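Local coordinates for Spermidine/putrescine ABC transporter, periplasmic binding protein (Treponema pallidum, PDB 2V84) that probably binds polyamines such as spermidine and putrescine as the solute-binding lipoprotein of an ABC transporter, at residues 34-40 with 287-292; 125-129 with 294-298. One frame throughout, in Å; residues are numbered along the deposited sequence.

Interaction 1. Residues 34-40 with 287-292; sequences YYTPTSL and EFLDTF
Phe288 brings the edge of its ring toward the face of Tyr35, an offset edge-to-face pair with centroids 5.8 Å apart and planes at 62°; the closest carbons are Phe288 CZ and Tyr35 CE1, at 3.9 Å. With CG of Phe288 anti to the backbone N (chi1 162°), the ring swings toward the loop, and its edge also meets Pro37 CD and the Tyr35 carbonyl. Phe292 offers its own edge to the carbonyl of Tyr34, Phe292 CZ lying 3.2 Å from Tyr34 O, while Thr291 CG2 covers one of its faces.

Pro37, the N-cap residue of helix 38-48, sets CG 3.6 Å from Thr291 OG1, a hydroxyl already bonded to Glu287 O. Beyond it Ser39 OG donates a short 2.5 Å hydrogen bond to the anti lone pair of Glu287 OE2. The other carboxylate oxygen, OE1, forms a salt bridge with Lys43, so two residues of helix 38-48 share this acid. Leu40 packs CD1 against Phe288 CB.

Tyr35 OH bonds to Asp258, and its side chain comes within about 4 Å of a bound MES molecule, probably from the crystallisation liquor. The connection after strand 26-32 is thus packed on helix 282-292 within the lobe holding the N-terminal sheet, as in solute-binding proteins of this family.

Interaction 2. Residues 125-129 with 294-298; sequences VPYYL and FPSTI
Tyr128 and Phe294 form the aromatic part of the contact: their rings stack face to face, with centroids 3.9 Å apart and planes only 12° from parallel. The overlap is close, Tyr128 CZ lying 3.4 Å from Phe294 CG, and each ring has an atom of the other over its centre. Because CG of Tyr128 stands anti to the backbone N (chi1 -179°), the ring reaches across to the Phe294-Pro295 end of the loop, and Tyr128 OH comes to 3.3 Å from Pro295 CD. Pro295 O lies in the plane of the tyrosine ring at its edge, near CE1. The phenol oxygen is itself hydrogen-bonded to Tyr312 OH, which helps fix where the stacked ring ends.

This tyrosine belongs to a classic beta bulge in strand 125-137, where Tyr127 and Tyr128 both face Asp258 of strand 254-260. The two consecutive side chains diverge: Tyr127 points away from the loop, its hydroxyl bonds to Thr36 and its ring stacks on Phe279.

The polar link is a single hydrogen bond from Thr297 OG1 to Leu129 O, 2.6 Å long. The hydroxyl approaches in the carbonyl plane, on a lone pair, with a C=O...donor angle of 133°.

Apolar contacts continue through Ile298. Ile298 CD1 lies 3.9 Å from Pro126 CB and also meets the carbonyl oxygens of Pro126 and Tyr127, while Ile298 CG2 sits 3.7 Å from Leu129 CB. Tyr285 of helix 282-292 and Val111 of helix 109-114 also touch the isoleucine side chain.

The centres of interactions 1 and 2 are 12 Å apart, and their segments alternate along the chain: 34-40, 125-129, 287-292 and 294-298. The last two are nearly consecutive, with Leu289 O and Phe294 N 2.9 Å apart, a probable hydrogen bond where helix 282-292 gives way to the loop. The first two also meet directly, Thr36 OG1 lying 2.9 Å from Tyr127 OH, a probable hydrogen bond between the two hydroxyls. Helix 282-292 and the following loop thus bring the first strand-helix connection and strand 125-137 together. The side chains of Tyr35 and Tyr128 each lie about 11 Å from that of Glu168, a predicted spermidine-binding residue.

Interaction 1. Residues 34-40 with 287-292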
ATOM      1  N   TYR A  34       8.995   0.065   9.531  1.00 37.83           N
ATOM      2  CA  TYR A  34       8.655  -1.341   9.792  1.00 38.32           C
ATOM      3  C   TYR A  34       8.442  -2.221   8.556  1.00 36.36           C
ATOM      4  O   TYR A  34       8.353  -3.430   8.690  1.00 37.14           O
ATOM      5  CB  TYR A  34       7.457  -1.488  10.769  1.00 39.46           C
ATOM      6  CG  TYR A  34       7.481  -0.540  11.968  1.00 42.34           C
ATOM      7  CD1 TYR A  34       8.585  -0.491  12.827  1.00 44.02           C
ATOM      8  CD2 TYR A  34       6.390   0.292  12.248  1.00 44.38           C
ATOM      9  CE1 TYR A  34       8.616   0.382  13.926  1.00 44.56           C
ATOM     10  CE2 TYR A  34       6.412   1.171  13.351  1.00 45.44           C
ATOM     11  CZ  TYR A  34       7.533   1.203  14.182  1.00 43.84           C
ATOM     12  OH  TYR A  34       7.572   2.052  15.272  0.50 42.70           O
ATOM     13  N   TYR A  35       8.368  -1.616   7.369  1.00 35.54           N
ATOM     14  CA  TYR A  35       7.987  -2.334   6.121  1.00 33.27           C
ATOM     15  C   TYR A  35       8.973  -3.428   5.677  1.00 33.98           C
ATOM     16  O   TYR A  35       8.565  -4.512   5.232  1.00 33.40           O
ATOM     17  CB  TYR A  35       7.748  -1.332   4.994  1.00 32.14           C
ATOM     18  CG  TYR A  35       6.832  -1.809   3.894  1.00 28.30           C
ATOM     19  CD1 TYR A  35       5.938  -2.860   4.099  1.00 27.65           C
ATOM     20  CD2 TYR A  35       6.860  -1.191   2.651  1.00 26.72           C
ATOM     21  CE1 TYR A  35       5.084  -3.290   3.069  1.00 24.32           C
ATOM     22  CE2 TYR A  35       6.035  -1.601   1.624  1.00 24.65           C
ATOM     23  CZ  TYR A  35       5.151  -2.644   1.826  1.00 26.73           C
ATOM     24  OH  TYR A  35       4.314  -3.004   0.806  1.00 24.07           O
ATOM     25  N   THR A  36      10.266  -3.157   5.837  1.00 34.46           N
ATOM     26  CA  THR A  36      11.275  -4.210   5.814  1.00 34.82           C
ATOM     27  C   THR A  36      11.516  -4.751   7.246  1.00 35.16           C
ATOM     28  O   THR A  36      12.090  -4.048   8.086  1.00 36.28           O
ATOM     29  CB  THR A  36      12.599  -3.726   5.182  1.00 34.52           C
ATOM     30  OG1 THR A  36      12.333  -3.007   3.973  1.00 34.26           O
ATOM     31  CG2 THR A  36      13.474  -4.905   4.869  1.00 34.82           C
ATOM     32  N   PRO A  37      11.060  -5.990   7.530  1.00 35.51           N
ATOM     33  CA  PRO A  37      11.189  -6.580   8.865  1.00 35.07           C
ATOM     34  C   PRO A  37      12.650  -6.655   9.312  1.00 35.78           C
ATOM     35  O   PRO A  37      13.471  -7.302   8.636  1.00 36.20           O
ATOM     36  CB  PRO A  37      10.641  -7.997   8.673  1.00 35.36           C
ATOM     37  CG  PRO A  37       9.736  -7.896   7.499  1.00 34.84           C
ATOM     38  CD  PRO A  37      10.402  -6.917   6.593  1.00 35.18           C
ATOM     39  N   THR A  38      12.965  -6.013  10.440  1.00 34.91           N
ATOM     40  CA  THR A  38      14.342  -5.953  10.948  1.00 33.92           C
ATOM     41  C   THR A  38      14.991  -7.330  10.984  1.00 33.12           C
ATOM     42  O   THR A  38      16.204  -7.443  10.810  1.00 33.11           O
ATOM     43  CB  THR A  38      14.433  -5.330  12.359  1.00 34.51           C
ATOM     44  OG1 THR A  38      13.464  -5.950  13.206  1.00 35.17           O
ATOM     45  CG2 THR A  38      14.187  -3.827  12.322  1.00 34.73           C
ATOM     46  N   SER A  39      14.178  -8.367  11.193  1.00 31.91           N
ATOM     47  CA  SER A  39      14.660  -9.743  11.226  1.00 31.31           C
ATOM     48  C   SER A  39      15.317 -10.143   9.914  1.00 30.55           C
ATOM     49  O   SER A  39      16.303 -10.877   9.908  1.00 30.42           O
ATOM     50  CB  SER A  39      13.526 -10.706  11.545  1.00 31.21           C
ATOM     51  OG  SER A  39      12.509 -10.620  10.566  1.00 32.22           O
ATOM     52  N   LEU A  40      14.758  -9.661   8.807  1.00 30.20           N
ATOM     53  CA  LEU A  40      15.309  -9.894   7.484  1.00 29.38           C
ATOM     54  C   LEU A  40      16.555  -9.043   7.229  1.00 29.42           C
ATOM     55  O   LEU A  40      17.514  -9.495   6.576  1.00 28.81           O
ATOM     56  CB  LEU A  40      14.230  -9.626   6.423  1.00 29.00           C
ATOM     57  CG  LEU A  40      13.206 -10.749   6.276  1.00 29.15           C
ATOM     58  CD1 LEU A  40      12.015 -10.340   5.410  1.00 28.92           C
ATOM     59  CD2 LEU A  40      13.858 -12.026   5.742  1.00 30.20           C
ATOM     60  N   GLU A 287       8.823 -14.933   5.177  1.00 32.77           N
ATOM     61  CA  GLU A 287       9.018 -14.281   6.480  1.00 33.01           C
ATOM     62  C   GLU A 287       8.526 -12.830   6.482  1.00 32.74           C
ATOM     63  O   GLU A 287       7.984 -12.348   7.489  1.00 32.35           O
ATOM     64  CB  GLU A 287      10.485 -14.382   6.940  1.00 32.84           C
ATOM     65  CG  GLU A 287      10.829 -13.557   8.190  1.00 32.87           C
ATOM     66  CD  GLU A 287      12.289 -13.672   8.592  1.00 33.39           C
ATOM     67  OE1 GLU A 287      12.878 -14.737   8.363  1.00 32.33           O
ATOM     68  OE2 GLU A 287      12.854 -12.705   9.144  1.00 35.27           O
ATOM     69  N   PHE A 288       8.704 -12.143   5.352  1.00 32.84           N
ATOM     70  CA  PHE A 288       8.157 -10.806   5.156  1.00 32.19           C
ATOM     71  C   PHE A 288       6.628 -10.823   5.237  1.00 32.85           C
ATOM     72  O   PHE A 288       6.032 -10.031   5.973  1.00 33.48           O
ATOM     73  CB  PHE A 288       8.620 -10.217   3.817  1.00 32.08           C
ATOM     74  CG  PHE A 288       7.772  -9.057   3.335  1.00 30.95           C
ATOM     75  CD1 PHE A 288       7.720  -7.855   4.046  1.00 29.59           C
ATOM     76  CD2 PHE A 288       7.022  -9.171   2.170  1.00 31.90           C
ATOM     77  CE1 PHE A 288       6.937  -6.805   3.614  1.00 28.33           C
ATOM     78  CE2 PHE A 288       6.228  -8.109   1.726  1.00 29.45           C
ATOM     79  CZ  PHE A 288       6.188  -6.928   2.451  1.00 29.20           C
ATOM     80  N   LEU A 289       5.993 -11.725   4.492  1.00 32.50           N
ATOM     81  CA  LEU A 289       4.534 -11.782   4.450  1.00 33.14           C
ATOM     82  C   LEU A 289       3.936 -12.121   5.802  1.00 33.71           C
ATOM     83  O   LEU A 289       2.940 -11.524   6.219  1.00 34.20           O
ATOM     84  CB  LEU A 289       4.068 -12.790   3.405  1.00 33.06           C
ATOM     85  CG  LEU A 289       4.496 -12.502   1.969  1.00 31.97           C
ATOM     86  CD1 LEU A 289       4.198 -13.723   1.109  1.00 32.01           C
ATOM     87  CD2 LEU A 289       3.842 -11.231   1.388  1.00 31.51           C
ATOM     88  N   ASP A 290       4.574 -13.065   6.487  1.00 34.18           N
ATOM     89  CA  ASP A 290       4.109 -13.566   7.784  1.00 34.71           C
ATOM     90  C   ASP A 290       4.196 -12.501   8.866  1.00 35.32           C
ATOM     91  O   ASP A 290       3.469 -12.566   9.865  1.00 35.41           O
ATOM     92  CB  ASP A 290       4.970 -14.739   8.220  1.00 34.81           C
ATOM     93  CG  ASP A 290       4.628 -16.028   7.514  1.00 35.27           C
ATOM     94  OD1 ASP A 290       3.645 -16.093   6.755  1.00 35.58           O
ATOM     95  OD2 ASP A 290       5.363 -17.006   7.737  1.00 35.89           O
ATOM     96  N   THR A 291       5.122 -11.556   8.695  1.00 35.28           N
ATOM     97  CA  THR A 291       5.308 -10.462   9.634  1.00 35.59           C
ATOM     98  C   THR A 291       4.021  -9.651   9.744  1.00 35.77           C
ATOM     99  O   THR A 291       3.704  -9.167  10.831  1.00 36.61           O
ATOM    100  CB  THR A 291       6.500  -9.552   9.242  1.00 35.26           C
ATOM    101  OG1 THR A 291       7.730 -10.273   9.392  1.00 35.42           O
ATOM    102  CG2 THR A 291       6.573  -8.302  10.127  1.00 36.14           C
ATOM    103  N   PHE A 292       3.278  -9.551   8.633  1.00 35.89           N
ATOM    104  CA  PHE A 292       2.103  -8.682   8.529  1.00 36.09           C
ATOM    105  C   PHE A 292       0.780  -9.402   8.266  1.00 35.67           C
ATOM    106  O   PHE A 292      -0.271  -8.758   8.217  1.00 37.54           O
ATOM    107  CB  PHE A 292       2.313  -7.631   7.441  1.00 36.22           C
ATOM    108  CG  PHE A 292       3.537  -6.791   7.638  1.00 36.64           C
ATOM    109  CD1 PHE A 292       3.551  -5.777   8.591  1.00 38.22           C
ATOM    110  CD2 PHE A 292       4.678  -7.009   6.864  1.00 36.24           C
ATOM    111  CE1 PHE A 292       4.686  -5.002   8.788  1.00 39.39           C
ATOM    112  CE2 PHE A 292       5.798  -6.234   7.035  1.00 36.67           C
ATOM    113  CZ  PHE A 292       5.808  -5.231   7.997  1.00 38.32           C
TER

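Interaction 2. Residues 125-129 with 294-298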
ATOM      1  N   VAL A 125      11.249  -3.232  -9.127  1.00 25.12           N
ATOM      2  CA  VAL A 125      10.924  -4.649  -8.945  1.00 23.89           C
ATOM      3  C   VAL A 125       9.857  -4.735  -7.883  1.00 23.63           C
ATOM      4  O   VAL A 125      10.030  -4.153  -6.849  1.00 22.76           O
ATOM      5  CB  VAL A 125      12.149  -5.470  -8.454  1.00 23.25           C
ATOM      6  CG1 VAL A 125      11.736  -6.939  -8.145  1.00 23.50           C
ATOM      7  CG2 VAL A 125      13.288  -5.450  -9.514  1.00 24.50           C
ATOM      8  N   PRO A 126       8.730  -5.427  -8.139  1.00 23.77           N
ATOM      9  CA  PRO A 126       7.680  -5.458  -7.108  1.00 23.52           C
ATOM     10  C   PRO A 126       8.124  -5.924  -5.726  1.00 23.65           C
ATOM     11  O   PRO A 126       8.872  -6.897  -5.604  1.00 24.09           O
ATOM     12  CB  PRO A 126       6.661  -6.461  -7.673  1.00 23.65           C
ATOM     13  CG  PRO A 126       6.831  -6.331  -9.135  1.00 23.28           C
ATOM     14  CD  PRO A 126       8.299  -6.105  -9.371  1.00 23.17           C
ATOM     15  N   TYR A 127       7.614  -5.243  -4.698  1.00 23.57           N
ATOM     16  CA  TYR A 127       7.919  -5.515  -3.303  1.00 22.92           C
ATOM     17  C   TYR A 127       6.694  -6.173  -2.647  1.00 23.76           C
ATOM     18  O   TYR A 127       6.811  -7.189  -1.955  1.00 23.21           O
ATOM     19  CB  TYR A 127       8.238  -4.165  -2.648  1.00 23.99           C
ATOM     20  CG  TYR A 127       8.721  -4.206  -1.238  1.00 24.74           C
ATOM     21  CD1 TYR A 127       7.839  -4.421  -0.182  1.00 24.40           C
ATOM     22  CD2 TYR A 127      10.061  -3.967  -0.949  1.00 24.95           C
ATOM     23  CE1 TYR A 127       8.281  -4.435   1.105  1.00 24.86           C
ATOM     24  CE2 TYR A 127      10.520  -3.989   0.361  1.00 25.51           C
ATOM     25  CZ  TYR A 127       9.635  -4.223   1.374  1.00 23.50           C
ATOM     26  OH  TYR A 127      10.075  -4.225   2.688  1.00 26.38           O
ATOM     27  N   TYR A 128       5.514  -5.600  -2.873  1.00 23.29           N
ATOM     28  CA  TYR A 128       4.289  -6.157  -2.316  1.00 24.19           C
ATOM     29  C   TYR A 128       3.102  -5.530  -3.017  1.00 24.53           C
ATOM     30  O   TYR A 128       3.191  -4.408  -3.460  1.00 26.01           O
ATOM     31  CB  TYR A 128       4.220  -6.000  -0.750  1.00 23.72           C
ATOM     32  CG  TYR A 128       2.951  -6.616  -0.214  1.00 24.79           C
ATOM     33  CD1 TYR A 128       2.744  -7.990  -0.299  1.00 23.09           C
ATOM     34  CD2 TYR A 128       1.931  -5.818   0.314  1.00 24.22           C
ATOM     35  CE1 TYR A 128       1.557  -8.566   0.129  1.00 25.57           C
ATOM     36  CE2 TYR A 128       0.737  -6.395   0.735  1.00 23.28           C
ATOM     37  CZ  TYR A 128       0.563  -7.755   0.632  1.00 24.99           C
ATOM     38  OH  TYR A 128      -0.613  -8.308   1.069  1.00 25.35           O
ATOM     39  N   LEU A 129       2.017  -6.281  -3.155  1.00 24.16           N
ATOM     40  CA  LEU A 129       0.769  -5.784  -3.735  1.00 23.94           C
ATOM     41  C   LEU A 129      -0.321  -6.100  -2.731  1.00 24.54           C
ATOM     42  O   LEU A 129      -0.472  -7.261  -2.337  1.00 25.71           O
ATOM     43  CB  LEU A 129       0.482  -6.510  -5.061  1.00 24.62           C
ATOM     44  CG  LEU A 129      -0.686  -6.046  -5.949  1.00 25.64           C
ATOM     45  CD1 LEU A 129      -0.409  -6.447  -7.358  1.00 29.39           C
ATOM     46  CD2 LEU A 129      -2.034  -6.631  -5.470  1.00 26.58           C
ATOM     47  N   PHE A 294       0.163 -11.000   5.423  1.00 32.47           N
ATOM     48  CA  PHE A 294      -0.055 -10.794   4.005  1.00 32.29           C
ATOM     49  C   PHE A 294      -0.156 -12.119   3.261  1.00 32.55           C
ATOM     50  O   PHE A 294       0.511 -13.091   3.635  1.00 33.14           O
ATOM     51  CB  PHE A 294       1.150 -10.073   3.431  1.00 31.81           C
ATOM     52  CG  PHE A 294       1.289  -8.640   3.830  1.00 30.47           C
ATOM     53  CD1 PHE A 294       0.196  -7.871   4.230  1.00 33.31           C
ATOM     54  CD2 PHE A 294       2.533  -8.019   3.689  1.00 29.43           C
ATOM     55  CE1 PHE A 294       0.362  -6.515   4.529  1.00 31.53           C
ATOM     56  CE2 PHE A 294       2.701  -6.673   3.962  1.00 29.20           C
ATOM     57  CZ  PHE A 294       1.636  -5.921   4.391  1.00 31.37           C
ATOM     58  N   PRO A 295      -0.996 -12.176   2.211  1.00 33.20           N
ATOM     59  CA  PRO A 295      -0.979 -13.323   1.306  1.00 33.04           C
ATOM     60  C   PRO A 295       0.117 -13.136   0.276  1.00 32.37           C
ATOM     61  O   PRO A 295       0.613 -12.028   0.098  1.00 32.23           O
ATOM     62  CB  PRO A 295      -2.345 -13.240   0.630  1.00 32.83           C
ATOM     63  CG  PRO A 295      -2.602 -11.752   0.554  1.00 33.56           C
ATOM     64  CD  PRO A 295      -2.030 -11.187   1.823  1.00 33.30           C
ATOM     65  N   SER A 296       0.502 -14.212  -0.397  1.00 32.01           N
ATOM     66  CA  SER A 296       1.555 -14.113  -1.382  1.00 32.13           C
ATOM     67  C   SER A 296       0.978 -13.627  -2.711  1.00 31.77           C
ATOM     68  O   SER A 296       0.820 -14.397  -3.651  1.00 33.16           O
ATOM     69  CB  SER A 296       2.290 -15.457  -1.542  1.00 31.67           C
ATOM     70  OG  SER A 296       3.509 -15.302  -2.259  1.00 32.47           O
ATOM     71  N   THR A 297       0.676 -12.339  -2.781  1.00 31.63           N
ATOM     72  CA  THR A 297       0.114 -11.729  -3.995  1.00 30.75           C
ATOM     73  C   THR A 297       1.063 -11.678  -5.191  1.00 30.87           C
ATOM     74  O   THR A 297       0.609 -11.738  -6.327  1.00 29.41           O
ATOM     75  CB  THR A 297      -0.410 -10.313  -3.708  1.00 31.49           C
ATOM     76  OG1 THR A 297       0.605  -9.568  -3.030  1.00 30.08           O
ATOM     77  CG2 THR A 297      -1.633 -10.391  -2.822  1.00 31.57           C
ATOM     78  N   ILE A 298       2.379 -11.575  -4.950  1.00 29.80           N
ATOM     79  CA  ILE A 298       3.316 -11.373  -6.069  1.00 28.77           C
ATOM     80  C   ILE A 298       4.269 -12.531  -6.327  1.00 29.16           C
ATOM     81  O   ILE A 298       4.930 -12.570  -7.367  1.00 28.85           O
ATOM     82  CB  ILE A 298       4.196 -10.068  -5.925  1.00 28.61           C
ATOM     83  CG1 ILE A 298       5.290 -10.230  -4.856  1.00 28.97           C
ATOM     84  CG2 ILE A 298       3.332  -8.838  -5.674  1.00 26.19           C
ATOM     85  CD1 ILE A 298       6.333  -9.136  -4.882  1.00 27.99           C
TER